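Uncharacterized protein DR_0571 (Deinococcus radiodurans R1, PDB 3C4N) is uncharacterised but binds ADP in this crystal and is probably an FAD-dependent oxidoreductase of the ETF-QO/FixC family. Local coordinates at residues L197-R206 with E219-V230; V240-H250 with Q362-L372. All coordinates share one frame; numbering follows the deposited sequence.

Interaction 1. Residues L197-R206 with E219-V230; sequences LVPGGVRLHR and ETRQIRAGVIIV
Val202 and Ile223 pair across two antiparallel strands, 201-205 and 221-225. Val202 N donates to Ile223 O at 3.0 Å, in the carbonyl plane. Ile223 N returns the bond to Val202 O. Leu204 N reaches Arg221 O at 2.8 Å from above the carbonyl plane, and the return bond, Arg221 N to Leu204 O, is weak. The buried face is tight. Ile223 CG1 sits between the backbone N and the carbonyl carbon (chi1 55°), and its CD1 meets Leu204 CD1 at 3.5 Å, the two side chains crossing at about a right angle. After the corner at Gly226, the Ile228 side chain points back toward 197-206. Its CD1 touches Val202 CG2 at 3.7 Å, and its CG2 touches Leu197 CD2 at 3.6 Å. The Arg203 and Gln222 face is looser and polar. Gln222 NE2 lies over the guanidinium, planes 5° apart; as modelled both are donors, without a hydrogen bond. At the open end of the Leu204 face, Arg206 NH2 makes a long salt bridge to Glu219 OE1, 3.9 Å. Leu204 CD1 lies over the Arg221 guanidinium, whose NH1 is salt-bridged to Glu35. Backbone bonds and aliphatic packing therefore hold the strands, while the long, poorly ordered ion pair probably adds little.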
loop_
_atom_site.group_PDB
_atom_site.type_symbol
_atom_site.label_atom_id
_atom_site.label_comp_id
_atom_site.label_asym_id
_atom_site.label_seq_id
_atom_site.Cartn_x
_atom_site.Cartn_y
_atom_site.Cartn_z
ATOM N N LEU A 197 6.254 -7.800 18.906
ATOM C CA LEU A 197 7.384 -8.712 18.791
ATOM C C LEU A 197 7.263 -9.956 19.665
ATOM O O LEU A 197 7.022 -9.871 20.865
ATOM C CB LEU A 197 8.696 -7.987 19.119
ATOM C CG LEU A 197 9.146 -6.833 18.217
ATOM C CD1 LEU A 197 10.417 -6.240 18.790
ATOM C CD2 LEU A 197 9.393 -7.312 16.801
ATOM N N VAL A 198 7.421 -11.118 19.049
ATOM C CA VAL A 198 7.359 -12.364 19.788
ATOM C C VAL A 198 8.625 -13.153 19.474
ATOM O O VAL A 198 9.274 -12.938 18.447
ATOM C CB VAL A 198 6.114 -13.221 19.399
ATOM C CG1 VAL A 198 4.845 -12.501 19.796
ATOM C CG2 VAL A 198 6.119 -13.522 17.899
ATOM N N PRO A 199 9.000 -14.076 20.361
ATOM C CA PRO A 199 10.205 -14.862 20.109
ATOM C C PRO A 199 10.123 -15.555 18.762
ATOM O O PRO A 199 9.259 -16.408 18.543
ATOM C CB PRO A 199 10.226 -15.837 21.281
ATOM C CG PRO A 199 8.761 -16.001 21.609
ATOM C CD PRO A 199 8.286 -14.573 21.546
ATOM N N GLY A 200 11.001 -15.153 17.846
ATOM C CA GLY A 200 11.038 -15.762 16.521
ATOM C C GLY A 200 10.376 -15.007 15.376
ATOM O O GLY A 200 10.854 -15.038 14.236
ATOM N N GLY A 201 9.273 -14.326 15.668
ATOM C CA GLY A 201 8.578 -13.596 14.625
ATOM C C GLY A 201 7.789 -12.387 15.091
ATOM O O GLY A 201 8.175 -11.679 16.027
ATOM N N VAL A 202 6.664 -12.150 14.431
ATOM C CA VAL A 202 5.826 -11.017 14.762
ATOM C C VAL A 202 4.369 -11.438 14.877
ATOM O O VAL A 202 3.949 -12.422 14.270
ATOM C CB VAL A 202 5.964 -9.925 13.681
ATOM C CG1 VAL A 202 5.251 -8.663 14.110
ATOM C CG2 VAL A 202 7.439 -9.654 13.415
ATOM N N ARG A 203 3.617 -10.708 15.691
ATOM C CA ARG A 203 2.198 -10.969 15.870
ATOM C C ARG A 203 1.514 -9.727 15.322
ATOM O O ARG A 203 1.797 -8.612 15.750
ATOM C CB ARG A 203 1.860 -11.157 17.348
ATOM C CG ARG A 203 0.379 -11.395 17.619
ATOM C CD ARG A 203 0.081 -11.454 19.120
ATOM N NE ARG A 203 0.896 -12.449 19.816
ATOM C CZ ARG A 203 0.867 -13.755 19.569
ATOM N NH1 ARG A 203 0.056 -14.239 18.633
ATOM N NH2 ARG A 203 1.652 -14.576 20.258
ATOM N N LEU A 204 0.620 -9.930 14.363
ATOM C CA LEU A 204 -0.089 -8.837 13.715
ATOM C C LEU A 204 -1.524 -8.685 14.190
ATOM O O LEU A 204 -2.314 -9.624 14.102
ATOM C CB LEU A 204 -0.084 -9.074 12.211
ATOM C CG LEU A 204 1.300 -9.381 11.652
ATOM C CD1 LEU A 204 1.175 -9.880 10.231
ATOM C CD2 LEU A 204 2.177 -8.134 11.737
ATOM N N HIS A 205 -1.862 -7.495 14.673
ATOM C CA HIS A 205 -3.218 -7.219 15.135
ATOM C C HIS A 205 -3.924 -6.307 14.135
ATOM O O HIS A 205 -3.316 -5.368 13.628
ATOM C CB HIS A 205 -3.194 -6.544 16.509
ATOM C CG HIS A 205 -2.449 -7.323 17.545
ATOM N ND1 HIS A 205 -1.073 -7.382 17.581
ATOM C CD2 HIS A 205 -2.887 -8.132 18.539
ATOM C CE1 HIS A 205 -0.694 -8.196 18.550
ATOM N NE2 HIS A 205 -1.775 -8.666 19.145
ATOM N N ARG A 206 -5.197 -6.597 13.854
ATOM C CA ARG A 206 -6.018 -5.800 12.932
ATOM C C ARG A 206 -7.424 -5.610 13.496
ATOM O O ARG A 206 -7.666 -5.839 14.686
ATOM C CB ARG A 206 -6.124 -6.474 11.553
ATOM C CG ARG A 206 -4.767 -6.803 10.937
ATOM C CD ARG A 206 -4.771 -7.157 9.445
ATOM N NE ARG A 206 -5.055 -8.536 9.183
ATOM C CZ ARG A 206 -4.353 -9.521 8.630
ATOM N NH1 ARG A 206 -3.113 -9.447 8.155
ATOM N NH2 ARG A 206 -5.016 -10.653 8.553
ATOM N N GLU A 219 -7.936 -9.390 15.092
ATOM C CA GLU A 219 -7.433 -10.489 14.280
ATOM C C GLU A 219 -5.931 -10.649 14.458
ATOM O O GLU A 219 -5.134 -10.018 13.763
ATOM C CB GLU A 219 -7.755 -10.270 12.802
ATOM C CG GLU A 219 -9.185 -10.608 12.410
ATOM C CD GLU A 219 -9.415 -10.511 10.904
ATOM O OE1 GLU A 219 -8.596 -11.080 10.146
ATOM O OE2 GLU A 219 -10.410 -9.877 10.483
ATOM N N THR A 220 -5.557 -11.497 15.406
ATOM C CA THR A 220 -4.162 -11.773 15.693
ATOM C C THR A 220 -3.640 -12.768 14.668
ATOM O O THR A 220 -4.329 -13.720 14.313
ATOM C CB THR A 220 -4.016 -12.358 17.097
ATOM O OG1 THR A 220 -4.307 -11.340 18.062
ATOM C CG2 THR A 220 -2.613 -12.898 17.311
ATOM N N ARG A 221 -2.421 -12.548 14.194
ATOM C CA ARG A 221 -1.833 -13.425 13.191
ATOM C C ARG A 221 -0.315 -13.387 13.291
ATOM O O ARG A 221 0.299 -12.351 13.050
ATOM C CB ARG A 221 -2.276 -12.968 11.795
ATOM C CG ARG A 221 -1.479 -13.566 10.644
ATOM C CD ARG A 221 -1.729 -12.816 9.331
ATOM N NE ARG A 221 -0.757 -13.201 8.307
ATOM C CZ ARG A 221 -0.550 -12.537 7.174
ATOM N NH1 ARG A 221 0.357 -12.970 6.308
ATOM N NH2 ARG A 221 -1.248 -11.440 6.905
ATOM N N GLN A 222 0.294 -14.510 13.648
ATOM C CA GLN A 222 1.745 -14.558 13.754
ATOM C C GLN A 222 2.396 -14.899 12.419
ATOM O O GLN A 222 1.756 -15.467 11.527
ATOM C CB GLN A 222 2.177 -15.582 14.800
ATOM C CG GLN A 222 1.776 -15.236 16.213
ATOM C CD GLN A 222 2.671 -15.902 17.227
ATOM O OE1 GLN A 222 2.798 -17.128 17.256
ATOM N NE2 GLN A 222 3.307 -15.098 18.068
ATOM N N ILE A 223 3.673 -14.542 12.293
ATOM C CA ILE A 223 4.459 -14.801 11.088
ATOM C C ILE A 223 5.945 -14.916 11.448
ATOM O O ILE A 223 6.458 -14.121 12.233
ATOM C CB ILE A 223 4.299 -13.659 10.039
ATOM C CG1 ILE A 223 4.636 -12.303 10.667
ATOM C CG2 ILE A 223 2.885 -13.645 9.487
ATOM C CD1 ILE A 223 4.454 -11.109 9.727
ATOM N N ARG A 224 6.632 -15.917 10.898
ATOM C CA ARG A 224 8.057 -16.073 11.163
ATOM C C ARG A 224 8.822 -15.063 10.314
ATOM O O ARG A 224 8.356 -14.652 9.242
ATOM C CB ARG A 224 8.561 -17.476 10.808
ATOM C CG ARG A 224 8.208 -18.573 11.802
ATOM C CD ARG A 224 8.930 -19.877 11.434
ATOM N NE ARG A 224 8.563 -20.332 10.095
ATOM C CZ ARG A 224 7.365 -20.813 9.771
ATOM N NH1 ARG A 224 6.421 -20.909 10.701
ATOM N NH2 ARG A 224 7.105 -21.178 8.516
ATOM N N ALA A 225 10.003 -14.694 10.802
ATOM C CA ALA A 225 10.869 -13.738 10.140
ATOM C C ALA A 225 12.321 -14.000 10.518
ATOM O O ALA A 225 12.631 -14.208 11.689
ATOM C CB ALA A 225 10.479 -12.332 10.552
ATOM N N GLY A 226 13.212 -13.999 9.530
ATOM C CA GLY A 226 14.622 -14.221 9.815
ATOM C C GLY A 226 15.270 -12.952 10.341
ATOM O O GLY A 226 16.212 -12.998 11.134
ATOM N N VAL A 227 14.761 -11.812 9.887
ATOM C CA VAL A 227 15.283 -10.528 10.317
ATOM C C VAL A 227 14.136 -9.561 10.554
ATOM O O VAL A 227 13.230 -9.453 9.728
ATOM C CB VAL A 227 16.239 -9.904 9.262
ATOM C CG1 VAL A 227 16.867 -8.637 9.828
ATOM C CG2 VAL A 227 17.332 -10.899 8.874
ATOM N N ILE A 228 14.184 -8.867 11.690
ATOM C CA ILE A 228 13.161 -7.898 12.075
ATOM C C ILE A 228 13.766 -6.525 12.366
ATOM O O ILE A 228 14.559 -6.365 13.299
ATOM C CB ILE A 228 12.412 -8.354 13.346
ATOM C CG1 ILE A 228 11.666 -9.662 13.070
ATOM C CG2 ILE A 228 11.481 -7.249 13.824
ATOM C CD1 ILE A 228 11.003 -10.272 14.290
ATOM N N ILE A 229 13.379 -5.541 11.561
ATOM C CA ILE A 229 13.850 -4.172 11.724
ATOM C C ILE A 229 12.762 -3.348 12.409
ATOM O O ILE A 229 11.667 -3.176 11.875
ATOM C CB ILE A 229 14.192 -3.542 10.360
ATOM C CG1 ILE A 229 15.316 -4.345 9.706
ATOM C CG2 ILE A 229 14.587 -2.088 10.528
ATOM C CD1 ILE A 229 15.703 -3.841 8.352
ATOM N N VAL A 230 13.081 -2.863 13.608
ATOM C CA VAL A 230 12.173 -2.056 14.415
ATOM C C VAL A 230 12.347 -0.573 14.116
ATOM O O VAL A 230 13.189 0.103 14.708
ATOM C CB VAL A 230 12.423 -2.292 15.922
ATOM C CG1 VAL A 230 11.581 -1.361 16.755
ATOM C CG2 VAL A 230 12.122 -3.725 16.280
#

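Interaction 2. Residues V240-H250 with Q362-L372; sequences VEQGLGLHTRH and QAEELAPGLHL
The end of helix 236-244 and the loop after it pack on the strand pair 362-367 and 370-374, in the sheet of what is probably a Rossmann-type nucleotide-binding domain. Leu370 and Leu246 carry much of the apolar contact. Leu370 CG is anti to the backbone N (chi1 -173°), and CD2 meets two leucines tip to tip: Leu244 CD1 at 3.4 Å and Leu246 CD1 at 3.3 Å. Leu246 CD1 also lies 4.0 Å from Leu366 CB. The Thr248 and Val240 side chains cross that of Leu366 at about a right angle; Thr248 CG2 is 3.9 Å and Val240 CG2 4.2 Å from Leu366 CD1. Two backbone bonds shape the helix end. Val240 O accepts from Leu244 N and Leu246 N, which arrive from opposite faces of its plane. Gly245 leaves the helix with positive phi, and Leu246 then turns toward the strands. Further along, His250 comes to Glu364, Gln362 and Leu372 from the opposite direction. Its ring is probably turned over in the model, so its polar pairing remains doubtful. Leu372 packs against this ring. Such a layer of aliphatic side chains between a helix and a sheet is typical of Rossmann-type alpha/beta folds.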
loop_
_atom_site.group_PDB
_atom_site.type_symbol
_atom_site.label_atom_id
_atom_site.label_comp_id
_atom_site.label_asym_id
_atom_site.label_seq_id
_atom_site.Cartn_x
_atom_site.Cartn_y
_atom_site.Cartn_z
ATOM N N VAL A 240 10.260 -3.238 21.783
ATOM C CA VAL A 240 11.185 -4.314 22.118
ATOM C C VAL A 240 11.219 -4.644 23.606
ATOM O O VAL A 240 11.540 -5.766 23.995
ATOM C CB VAL A 240 12.611 -3.972 21.670
ATOM C CG1 VAL A 240 12.636 -3.705 20.182
ATOM C CG2 VAL A 240 13.114 -2.778 22.445
ATOM N N GLU A 241 10.890 -3.661 24.431
ATOM C CA GLU A 241 10.877 -3.848 25.873
ATOM C C GLU A 241 9.691 -4.708 26.285
ATOM O O GLU A 241 9.862 -5.735 26.920
ATOM C CB GLU A 241 10.799 -2.484 26.563
ATOM C CG GLU A 241 10.446 -2.532 28.043
ATOM C CD GLU A 241 11.525 -3.179 28.890
ATOM O OE1 GLU A 241 12.704 -2.789 28.731
ATOM O OE2 GLU A 241 11.196 -4.064 29.719
ATOM N N GLN A 242 8.490 -4.297 25.902
ATOM C CA GLN A 242 7.306 -5.040 26.283
ATOM C C GLN A 242 7.152 -6.347 25.508
ATOM O O GLN A 242 6.414 -7.240 25.926
ATOM C CB GLN A 242 6.068 -4.155 26.112
ATOM C CG GLN A 242 6.224 -2.763 26.758
ATOM C CD GLN A 242 5.052 -1.821 26.469
ATOM O OE1 GLN A 242 5.173 -0.596 26.595
ATOM N NE2 GLN A 242 3.915 -2.390 26.084
ATOM N N GLY A 243 7.868 -6.469 24.394
ATOM C CA GLY A 243 7.770 -7.673 23.587
ATOM C C GLY A 243 8.843 -8.717 23.831
ATOM O O GLY A 243 8.561 -9.916 23.801
ATOM N N LEU A 244 10.070 -8.269 24.081
ATOM C CA LEU A 244 11.193 -9.180 24.299
ATOM C C LEU A 244 12.020 -8.897 25.561
ATOM O O LEU A 244 13.075 -9.500 25.752
ATOM C CB LEU A 244 12.116 -9.148 23.069
ATOM C CG LEU A 244 11.543 -9.689 21.750
ATOM C CD1 LEU A 244 12.322 -9.160 20.552
ATOM C CD2 LEU A 244 11.573 -11.200 21.784
ATOM N N GLY A 245 11.557 -7.989 26.414
ATOM C CA GLY A 245 12.301 -7.684 27.625
ATOM C C GLY A 245 13.684 -7.097 27.375
ATOM O O GLY A 245 14.566 -7.172 28.230
ATOM N N LEU A 246 13.870 -6.506 26.201
ATOM C CA LEU A 246 15.141 -5.900 25.834
ATOM C C LEU A 246 15.209 -4.439 26.276
ATOM O O LEU A 246 14.533 -3.566 25.711
ATOM C CB LEU A 246 15.344 -5.993 24.320
ATOM C CG LEU A 246 15.273 -7.411 23.733
ATOM C CD1 LEU A 246 15.464 -7.362 22.231
ATOM C CD2 LEU A 246 16.338 -8.280 24.379
ATOM N N HIS A 247 16.037 -4.184 27.288
ATOM C CA HIS A 247 16.209 -2.844 27.843
ATOM C C HIS A 247 17.156 -1.963 27.027
ATOM O O HIS A 247 18.153 -2.442 26.493
ATOM C CB HIS A 247 16.741 -2.948 29.274
ATOM C CG HIS A 247 15.945 -3.864 30.145
ATOM N ND1 HIS A 247 14.613 -3.656 30.419
ATOM C CD2 HIS A 247 16.294 -4.997 30.799
ATOM C CE1 HIS A 247 14.172 -4.622 31.206
ATOM N NE2 HIS A 247 15.172 -5.448 31.450
ATOM N N THR A 248 16.828 -0.680 26.921
ATOM C CA THR A 248 17.675 0.277 26.214
ATOM C C THR A 248 17.644 1.581 27.013
ATOM O O THR A 248 16.826 1.745 27.925
ATOM C CB THR A 248 17.188 0.566 24.755
ATOM O OG1 THR A 248 15.863 1.115 24.784
ATOM C CG2 THR A 248 17.210 -0.705 23.914
ATOM N N ARG A 249 18.523 2.512 26.658
ATOM C CA ARG A 249 18.600 3.791 27.351
ATOM C C ARG A 249 17.928 4.900 26.543
ATOM O O ARG A 249 17.893 6.056 26.966
ATOM C CB ARG A 249 20.070 4.148 27.611
ATOM C CG ARG A 249 20.964 2.951 27.923
ATOM C CD ARG A 249 22.137 3.317 28.840
ATOM N NE ARG A 249 21.632 3.520 30.188
ATOM C CZ ARG A 249 21.908 2.742 31.230
ATOM N NH1 ARG A 249 22.712 1.695 31.112
ATOM N NH2 ARG A 249 21.324 2.987 32.389
ATOM N N HIS A 250 17.375 4.548 25.387
ATOM C CA HIS A 250 16.729 5.543 24.525
ATOM C C HIS A 250 15.532 6.251 25.159
ATOM O O HIS A 250 14.800 5.681 25.967
ATOM C CB HIS A 250 16.312 4.885 23.216
ATOM C CG HIS A 250 17.417 4.123 22.562
ATOM N ND1 HIS A 250 17.293 2.797 22.210
ATOM C CD2 HIS A 250 18.672 4.491 22.216
ATOM C CE1 HIS A 250 18.426 2.380 21.676
ATOM N NE2 HIS A 250 19.280 3.388 21.666
ATOM N N GLN A 362 20.651 6.288 14.281
ATOM C CA GLN A 362 21.514 5.135 14.525
ATOM C C GLN A 362 20.745 3.824 14.417
ATOM O O GLN A 362 19.516 3.799 14.375
ATOM C CB GLN A 362 22.121 5.222 15.934
ATOM C CG GLN A 362 21.070 5.203 17.060
ATOM C CD GLN A 362 21.640 4.908 18.443
ATOM O OE1 GLN A 362 22.375 5.719 19.027
ATOM N NE2 GLN A 362 21.297 3.736 18.978
ATOM N N ALA A 363 21.485 2.729 14.382
ATOM C CA ALA A 363 20.882 1.415 14.328
ATOM C C ALA A 363 21.703 0.484 15.233
ATOM O O ALA A 363 22.860 0.768 15.551
ATOM C CB ALA A 363 20.881 0.901 12.900
ATOM N N GLU A 364 21.108 -0.617 15.660
ATOM C CA GLU A 364 21.831 -1.539 16.494
ATOM C C GLU A 364 21.122 -2.884 16.478
ATOM O O GLU A 364 19.909 -2.948 16.290
ATOM C CB GLU A 364 21.918 -0.980 17.916
ATOM C CG GLU A 364 20.605 -0.961 18.665
ATOM C CD GLU A 364 20.666 -0.118 19.935
ATOM O OE1 GLU A 364 21.596 -0.314 20.764
ATOM O OE2 GLU A 364 19.770 0.740 20.102
ATOM N N GLU A 365 21.874 -3.962 16.646
ATOM C CA GLU A 365 21.266 -5.280 16.663
ATOM C C GLU A 365 21.189 -5.687 18.137
ATOM O O GLU A 365 22.189 -6.077 18.735
ATOM C CB GLU A 365 22.114 -6.266 15.846
ATOM C CG GLU A 365 21.400 -7.583 15.526
ATOM C CD GLU A 365 22.274 -8.608 14.792
ATOM O OE1 GLU A 365 23.521 -8.538 14.904
ATOM O OE2 GLU A 365 21.704 -9.499 14.116
ATOM N N LEU A 366 19.993 -5.558 18.711
ATOM C CA LEU A 366 19.737 -5.876 20.113
ATOM C C LEU A 366 19.676 -7.371 20.398
ATOM O O LEU A 366 19.612 -7.795 21.550
ATOM C CB LEU A 366 18.424 -5.231 20.565
ATOM C CG LEU A 366 18.363 -3.704 20.470
ATOM C CD1 LEU A 366 16.968 -3.192 20.905
ATOM C CD2 LEU A 366 19.451 -3.128 21.344
ATOM N N ALA A 367 19.699 -8.162 19.338
ATOM C CA ALA A 367 19.653 -9.606 19.453
ATOM C C ALA A 367 19.786 -10.158 18.050
ATOM O O ALA A 367 19.557 -9.452 17.065
ATOM C CB ALA A 367 18.339 -10.043 20.068
ATOM N N PRO A 368 20.156 -11.432 17.934
ATOM C CA PRO A 368 20.307 -12.032 16.611
ATOM C C PRO A 368 19.126 -11.736 15.686
ATOM O O PRO A 368 17.985 -12.075 15.994
ATOM C CB PRO A 368 20.456 -13.513 16.939
ATOM C CG PRO A 368 21.258 -13.471 18.220
ATOM C CD PRO A 368 20.523 -12.388 18.996
ATOM N N GLY A 369 19.419 -11.083 14.563
ATOM C CA GLY A 369 18.394 -10.753 13.590
ATOM C C GLY A 369 17.433 -9.638 13.971
ATOM O O GLY A 369 16.524 -9.319 13.203
ATOM N N LEU A 370 17.634 -9.047 15.147
ATOM C CA LEU A 370 16.777 -7.967 15.630
ATOM C C LEU A 370 17.488 -6.609 15.650
ATOM O O LEU A 370 18.456 -6.422 16.392
ATOM C CB LEU A 370 16.264 -8.285 17.037
ATOM C CG LEU A 370 15.228 -7.303 17.574
ATOM C CD1 LEU A 370 13.953 -7.431 16.736
ATOM C CD2 LEU A 370 14.923 -7.602 19.027
ATOM N N HIS A 371 17.001 -5.670 14.839
ATOM C CA HIS A 371 17.593 -4.334 14.761
ATOM C C HIS A 371 16.649 -3.224 15.171
ATOM O O HIS A 371 15.465 -3.249 14.835
ATOM C CB HIS A 371 18.078 -4.032 13.344
ATOM C CG HIS A 371 19.102 -4.998 12.849
ATOM N ND1 HIS A 371 18.766 -6.165 12.199
ATOM C CD2 HIS A 371 20.449 -5.003 12.962
ATOM C CE1 HIS A 371 19.864 -6.849 11.934
ATOM N NE2 HIS A 371 20.900 -6.168 12.386
ATOM N N LEU A 372 17.182 -2.247 15.895
ATOM C CA LEU A 372 16.396 -1.097 16.319
ATOM C C LEU A 372 16.906 0.139 15.569
ATOM O O LEU A 372 18.027 0.591 15.792
ATOM C CB LEU A 372 16.515 -0.899 17.835
ATOM C CG LEU A 372 15.927 0.398 18.411
ATOM C CD1 LEU A 372 14.428 0.469 18.159
ATOM C CD2 LEU A 372 16.210 0.446 19.900
#

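How the interactions relate
From the N terminus, strand 36-42 comes first, and both strands of 219-230 later pair with it in parallel. Interaction 1 then closes a short hairpin whose connecting loop is partly unmodelled. It is complete before interaction 2 opens, so the two are in series and neither nests nor crosses. Strand 227-230 is followed by helix 236-244, where interaction 2 starts. Interaction 2 closes a much longer loop of 111 residues, which includes strands of the second sheet. Strand 370-374 returns beside strand 227-230, with probable hydrogen bonds from Ile228 N to Gly369 O and from Val230 N to His371 O. Leu197 also packs on Val240. Together the contacts join the hairpin and strands 362-367 and 370-374 in one sheet, with helix 236-244 packed on it.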